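Local coordinates for protein ORF007 (Staphylococcus phage 2638A, PDB 7AQH) that helps lyse the bacterial host by degrading its peptidoglycan, the SH3b cell wall-binding domain described here increasing its amidase activity, at residues G8-A13 with R78-K83; V63-E66 with T72-M75. All coordinates share one frame; numbering follows the deposited sequence.

Contact 1. Residues G8-A13 with R78-K83; sequences GIWYKA and RTWDAK
W10 and W80 reach each other through different first torsions: W10 turns its indole to the side of its own backbone N, with CG anti to the carbonyl carbon (chi1 -67°), whereas W80 holds CG anti to the backbone N (chi1 170°), which brings the six-membered ring against W10. The touch is made by few atoms. CD1 of W10 lies 3.8 Å from CH2 of W80 and 4.0 Å from CZ2 of W80, and the neighbouring NE1 of W10 comes within 4.2 Å of that same CH2. The two side chains cross at about a right angle, with the ring planes at 70°. After W80 an Asx turn follows, in which OD1 of D81 accepts from N of K83 at 3.1 Å, and CA of A82 sits over one face of the W80 ring toward its rim. K56 of strand 53-57 makes a cation-pi contact with W10 and also touches W80. Only about 62 Å² is buried between the segments, at the surface of the SH3b domain, which implies a small apolar van der Waals contact between the loop after strand 72-77 and the start of strand 10-20.

Contact 2. Residues V63-E66 with T72-M75; sequences VSWE and TVYM
V63 N donates to M75 O at 2.8 Å, the shortest of the four backbone bonds between 63-66 and 72-75, in the antiparallel beta hairpin of strands 60-66 and 72-77 of the SH3b domain. M75 N returns a bond to V63 O, making V63 and M75 a hydrogen-bonded pair. W65 and V73 form the next such pair: V73 N gives a nearly linear bond to W65 O (2.9 Å, 170°) and W65 N reaches V73 O. The non-hydrogen-bonded pairs are S64 with Y74 and E66 with T72, and S64 CA comes 3.1 Å from V73 O in a CA-H...O contact.

V63, W65, V73 and M75 share one face of the sheet, packed against strands 26-30, 39-43 and 48-51. With CG between the backbone N and the carbonyl carbon (chi1 70°), the W65 indole leans over the partner strand, where V73 CB lies over the face of its six-membered ring in a CH-pi contact, 4.2 Å from the centroid. V73 CG1 approaches CZ2 of W65 at 3.8 Å, and M75 CB packs 3.9 Å from CZ3 of the same indole.

The other face carries S64, E66, T72 and Y74. There S64 OG is hydrogen-bonded to Q55 NE2 of strand 53-57, while S64 CB rests 3.5 Å from CD2 of the Y74 ring.

How the contacts relate
Both contacts involve the same antiparallel sheet, but at different depths. Contact 2 is partly buried near the middle of the domain and joins consecutive strands; contact 1 lies at the surface, its centre about 14 Å from that of contact 2, and joins segments 65 residues apart at their closest ends. R78-K83 follow strand 72-77 directly, so the strand that supplies one side of contact 2 leads into the loop of contact 1. The chemistry changes accordingly: 63-66 with 72-75 combines backbone hydrogen bonds with an apolar inner face and buries 434 Å², whereas 8-13 with 78-83 rests on side chains alone. Each uses tryptophan, over a valine in contact 2 and against another indole in contact 1. Strand 53-57 neighbours both, through Q55 and K56.

Contact 1. Residues G8-A13 with R78-K83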
loop_
_atom_site.group_PDB
_atom_site.type_symbol
_atom_site.label_atom_id
_atom_site.label_comp_id
_atom_site.label_asym_id
_atom_site.label_seq_id
_atom_site.Cartn_x
_atom_site.Cartn_y
_atom_site.Cartn_z
ATOM N N GLY A 8 -14.374 5.725 3.391
ATOM C CA GLY A 8 -14.409 5.130 2.075
ATOM C C GLY A 8 -13.180 4.334 1.717
ATOM O O GLY A 8 -12.980 4.026 0.539
ATOM N N ILE A 9 -12.357 3.971 2.696
ATOM C CA ILE A 9 -11.139 3.210 2.443
ATOM C C ILE A 9 -11.482 1.727 2.459
ATOM O O ILE A 9 -11.925 1.192 3.481
ATOM C CB ILE A 9 -10.050 3.535 3.476
ATOM C CG1 ILE A 9 -9.725 5.031 3.461
ATOM C CG2 ILE A 9 -8.794 2.719 3.197
ATOM C CD1 ILE A 9 -8.705 5.443 4.500
ATOM N N TRP A 10 -11.274 1.062 1.326
ATOM C CA TRP A 10 -11.459 -0.381 1.241
ATOM C C TRP A 10 -10.268 -1.072 1.891
ATOM O O TRP A 10 -9.123 -0.857 1.481
ATOM C CB TRP A 10 -11.607 -0.817 -0.215
ATOM C CG TRP A 10 -12.863 -0.331 -0.874
ATOM C CD1 TRP A 10 -12.990 0.751 -1.695
ATOM C CD2 TRP A 10 -14.169 -0.914 -0.776
ATOM N NE1 TRP A 10 -14.294 0.881 -2.111
ATOM C CE2 TRP A 10 -15.037 -0.129 -1.560
ATOM C CE3 TRP A 10 -14.687 -2.022 -0.099
ATOM C CZ2 TRP A 10 -16.395 -0.417 -1.687
ATOM C CZ3 TRP A 10 -16.036 -2.306 -0.226
ATOM C CH2 TRP A 10 -16.874 -1.507 -1.014
ATOM N N TYR A 11 -10.529 -1.898 2.900
ATOM C CA TYR A 11 -9.472 -2.609 3.600
ATOM C C TYR A 11 -9.833 -4.083 3.704
ATOM O O TYR A 11 -11.005 -4.466 3.640
ATOM C CB TYR A 11 -9.218 -2.027 5.001
ATOM C CG TYR A 11 -10.352 -2.229 5.984
ATOM C CD1 TYR A 11 -10.377 -3.336 6.824
ATOM C CD2 TYR A 11 -11.389 -1.311 6.082
ATOM C CE1 TYR A 11 -11.405 -3.526 7.728
ATOM C CE2 TYR A 11 -12.422 -1.493 6.984
ATOM C CZ TYR A 11 -12.424 -2.602 7.803
ATOM O OH TYR A 11 -13.449 -2.790 8.703
ATOM N N LYS A 12 -8.803 -4.908 3.862
ATOM C CA LYS A 12 -8.986 -6.344 4.009
ATOM C C LYS A 12 -7.764 -6.936 4.693
ATOM O O LYS A 12 -6.633 -6.522 4.422
ATOM C CB LYS A 12 -9.206 -7.017 2.650
ATOM C CG LYS A 12 -9.189 -8.536 2.700
ATOM C CD LYS A 12 -9.090 -9.128 1.303
ATOM C CE LYS A 12 -7.824 -8.664 0.599
ATOM N NZ LYS A 12 -7.726 -9.199 -0.788
ATOM N N ALA A 13 -8.001 -7.900 5.576
ATOM C CA ALA A 13 -6.905 -8.567 6.260
ATOM C C ALA A 13 -6.188 -9.507 5.300
ATOM O O ALA A 13 -6.817 -10.219 4.512
ATOM C CB ALA A 13 -7.419 -9.338 7.476
ATOM N N ARG A 78 -0.192 -0.941 -6.760
ATOM C CA ARG A 78 -0.767 -1.046 -8.095
ATOM C C ARG A 78 -1.875 -0.013 -8.237
ATOM O O ARG A 78 -2.463 0.432 -7.247
ATOM C CB ARG A 78 -1.307 -2.453 -8.368
ATOM C CG ARG A 78 -2.561 -2.805 -7.586
ATOM C CD ARG A 78 -2.768 -4.310 -7.543
ATOM N NE ARG A 78 -2.618 -4.920 -8.862
ATOM C CZ ARG A 78 -2.721 -6.224 -9.097
ATOM N NH1 ARG A 78 -2.977 -7.061 -8.101
ATOM N NH2 ARG A 78 -2.568 -6.691 -10.328
ATOM N N THR A 79 -2.152 0.359 -9.484
ATOM C CA THR A 79 -3.227 1.296 -9.764
ATOM C C THR A 79 -4.582 0.611 -9.607
ATOM O O THR A 79 -4.711 -0.612 -9.715
ATOM C CB THR A 79 -3.090 1.871 -11.174
ATOM O OG1 THR A 79 -3.219 0.818 -12.138
ATOM C CG2 THR A 79 -1.736 2.544 -11.344
ATOM N N TRP A 80 -5.606 1.422 -9.350
ATOM C CA TRP A 80 -6.939 0.902 -9.067
ATOM C C TRP A 80 -7.976 1.900 -9.552
ATOM O O TRP A 80 -7.958 3.064 -9.142
ATOM C CB TRP A 80 -7.102 0.632 -7.568
ATOM C CG TRP A 80 -8.505 0.322 -7.146
ATOM C CD1 TRP A 80 -9.219 -0.805 -7.430
ATOM C CD2 TRP A 80 -9.360 1.147 -6.345
ATOM N NE1 TRP A 80 -10.468 -0.729 -6.862
ATOM C CE2 TRP A 80 -10.579 0.460 -6.191
ATOM C CE3 TRP A 80 -9.211 2.403 -5.748
ATOM C CZ2 TRP A 80 -11.645 0.986 -5.463
ATOM C CZ3 TRP A 80 -10.270 2.923 -5.026
ATOM C CH2 TRP A 80 -11.471 2.216 -4.890
ATOM N N ASP A 81 -8.875 1.444 -10.421
ATOM C CA ASP A 81 -9.974 2.268 -10.916
ATOM C C ASP A 81 -11.191 2.014 -10.034
ATOM O O ASP A 81 -11.780 0.928 -10.071
ATOM C CB ASP A 81 -10.270 1.953 -12.379
ATOM C CG ASP A 81 -11.233 2.945 -13.007
ATOM O OD1 ASP A 81 -11.965 3.625 -12.259
ATOM O OD2 ASP A 81 -11.255 3.043 -14.252
ATOM N N ALA A 82 -11.569 3.020 -9.243
ATOM C CA ALA A 82 -12.642 2.840 -8.272
ATOM C C ALA A 82 -13.980 2.563 -8.946
ATOM O O ALA A 82 -14.809 1.830 -8.393
ATOM C CB ALA A 82 -12.748 4.071 -7.373
ATOM N N LYS A 83 -14.211 3.130 -10.131
ATOM C CA LYS A 83 -15.516 3.016 -10.767
ATOM C C LYS A 83 -15.696 1.702 -11.516
ATOM O O LYS A 83 -16.838 1.299 -11.765
ATOM C CB LYS A 83 -15.725 4.180 -11.740
ATOM C CG LYS A 83 -15.824 5.556 -11.091
ATOM C CD LYS A 83 -17.087 5.727 -10.263
ATOM C CE LYS A 83 -16.905 5.171 -8.860
ATOM N NZ LYS A 83 -18.162 5.235 -8.067
#

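Contact 2. Residues V63-E66 with T72-M75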
loop_
_atom_site.group_PDB
_atom_site.type_symbol
_atom_site.label_atom_id
_atom_site.label_comp_id
_atom_site.label_asym_id
_atom_site.label_seq_id
_atom_site.Cartn_x
_atom_site.Cartn_y
_atom_site.Cartn_z
ATOM N N VAL A 63 -0.742 -1.600 0.682
ATOM C CA VAL A 63 -0.455 -2.565 1.735
ATOM C C VAL A 63 0.100 -1.798 2.925
ATOM O O VAL A 63 0.841 -0.824 2.755
ATOM C CB VAL A 63 0.538 -3.653 1.274
ATOM C CG1 VAL A 63 0.012 -4.361 0.034
ATOM C CG2 VAL A 63 1.909 -3.048 1.013
ATOM N N SER A 64 -0.260 -2.234 4.129
ATOM C CA SER A 64 0.118 -1.532 5.345
ATOM C C SER A 64 0.797 -2.489 6.311
ATOM O O SER A 64 0.568 -3.701 6.279
ATOM C CB SER A 64 -1.099 -0.888 6.025
ATOM O OG SER A 64 -2.008 -1.875 6.480
ATOM N N TRP A 65 1.641 -1.925 7.170
ATOM C CA TRP A 65 2.311 -2.687 8.213
ATOM C C TRP A 65 2.717 -1.720 9.312
ATOM O O TRP A 65 2.689 -0.500 9.135
ATOM C CB TRP A 65 3.536 -3.429 7.670
ATOM C CG TRP A 65 4.663 -2.512 7.299
ATOM C CD1 TRP A 65 5.687 -2.106 8.105
ATOM C CD2 TRP A 65 4.876 -1.879 6.031
ATOM N NE1 TRP A 65 6.526 -1.263 7.417
ATOM C CE2 TRP A 65 6.051 -1.108 6.143
ATOM C CE3 TRP A 65 4.190 -1.891 4.813
ATOM C CZ2 TRP A 65 6.554 -0.357 5.083
ATOM C CZ3 TRP A 65 4.692 -1.145 3.763
ATOM C CH2 TRP A 65 5.861 -0.388 3.904
ATOM N N GLU A 66 3.096 -2.280 10.456
ATOM C CA GLU A 66 3.595 -1.490 11.569
ATOM C C GLU A 66 5.114 -1.580 11.604
ATOM O O GLU A 66 5.688 -2.652 11.386
ATOM C CB GLU A 66 3.003 -1.970 12.895
ATOM C CG GLU A 66 1.516 -1.685 13.054
ATOM C CD GLU A 66 0.644 -2.729 12.381
ATOM O OE1 GLU A 66 1.191 -3.742 11.896
ATOM O OE2 GLU A 66 -0.590 -2.536 12.337
ATOM N N THR A 72 2.159 3.119 11.694
ATOM C CA THR A 72 1.616 2.361 10.577
ATOM C C THR A 72 2.010 3.053 9.278
ATOM O O THR A 72 1.856 4.272 9.148
ATOM C CB THR A 72 0.098 2.226 10.676
ATOM O OG1 THR A 72 -0.241 1.471 11.846
ATOM C CG2 THR A 72 -0.440 1.509 9.450
ATOM N N VAL A 73 2.531 2.280 8.329
ATOM C CA VAL A 73 2.984 2.799 7.044
ATOM C C VAL A 73 2.170 2.152 5.934
ATOM O O VAL A 73 1.952 0.935 5.941
ATOM C CB VAL A 73 4.491 2.552 6.822
ATOM C CG1 VAL A 73 4.918 3.076 5.460
ATOM C CG2 VAL A 73 5.309 3.201 7.930
ATOM N N TYR A 74 1.729 2.967 4.981
ATOM C CA TYR A 74 0.950 2.510 3.839
ATOM C C TYR A 74 1.764 2.679 2.563
ATOM O O TYR A 74 2.448 3.692 2.380
ATOM C CB TYR A 74 -0.366 3.284 3.727
ATOM C CG TYR A 74 -1.245 3.172 4.952
ATOM C CD1 TYR A 74 -1.033 3.982 6.058
ATOM C CD2 TYR A 74 -2.294 2.262 4.996
ATOM C CE1 TYR A 74 -1.834 3.883 7.179
ATOM C CE2 TYR A 74 -3.102 2.158 6.113
ATOM C CZ TYR A 74 -2.868 2.972 7.201
ATOM O OH TYR A 74 -3.669 2.874 8.315
ATOM N N MET A 75 1.684 1.684 1.679
ATOM C CA MET A 75 2.447 1.685 0.442
ATOM C C MET A 75 1.540 1.315 -0.725
ATOM O O MET A 75 0.795 0.322 -0.641
ATOM C CB MET A 75 3.626 0.706 0.526
ATOM C CG MET A 75 4.594 0.801 -0.640
ATOM S SD MET A 75 5.584 -0.692 -0.853
ATOM C CE MET A 75 6.220 -0.924 0.802
#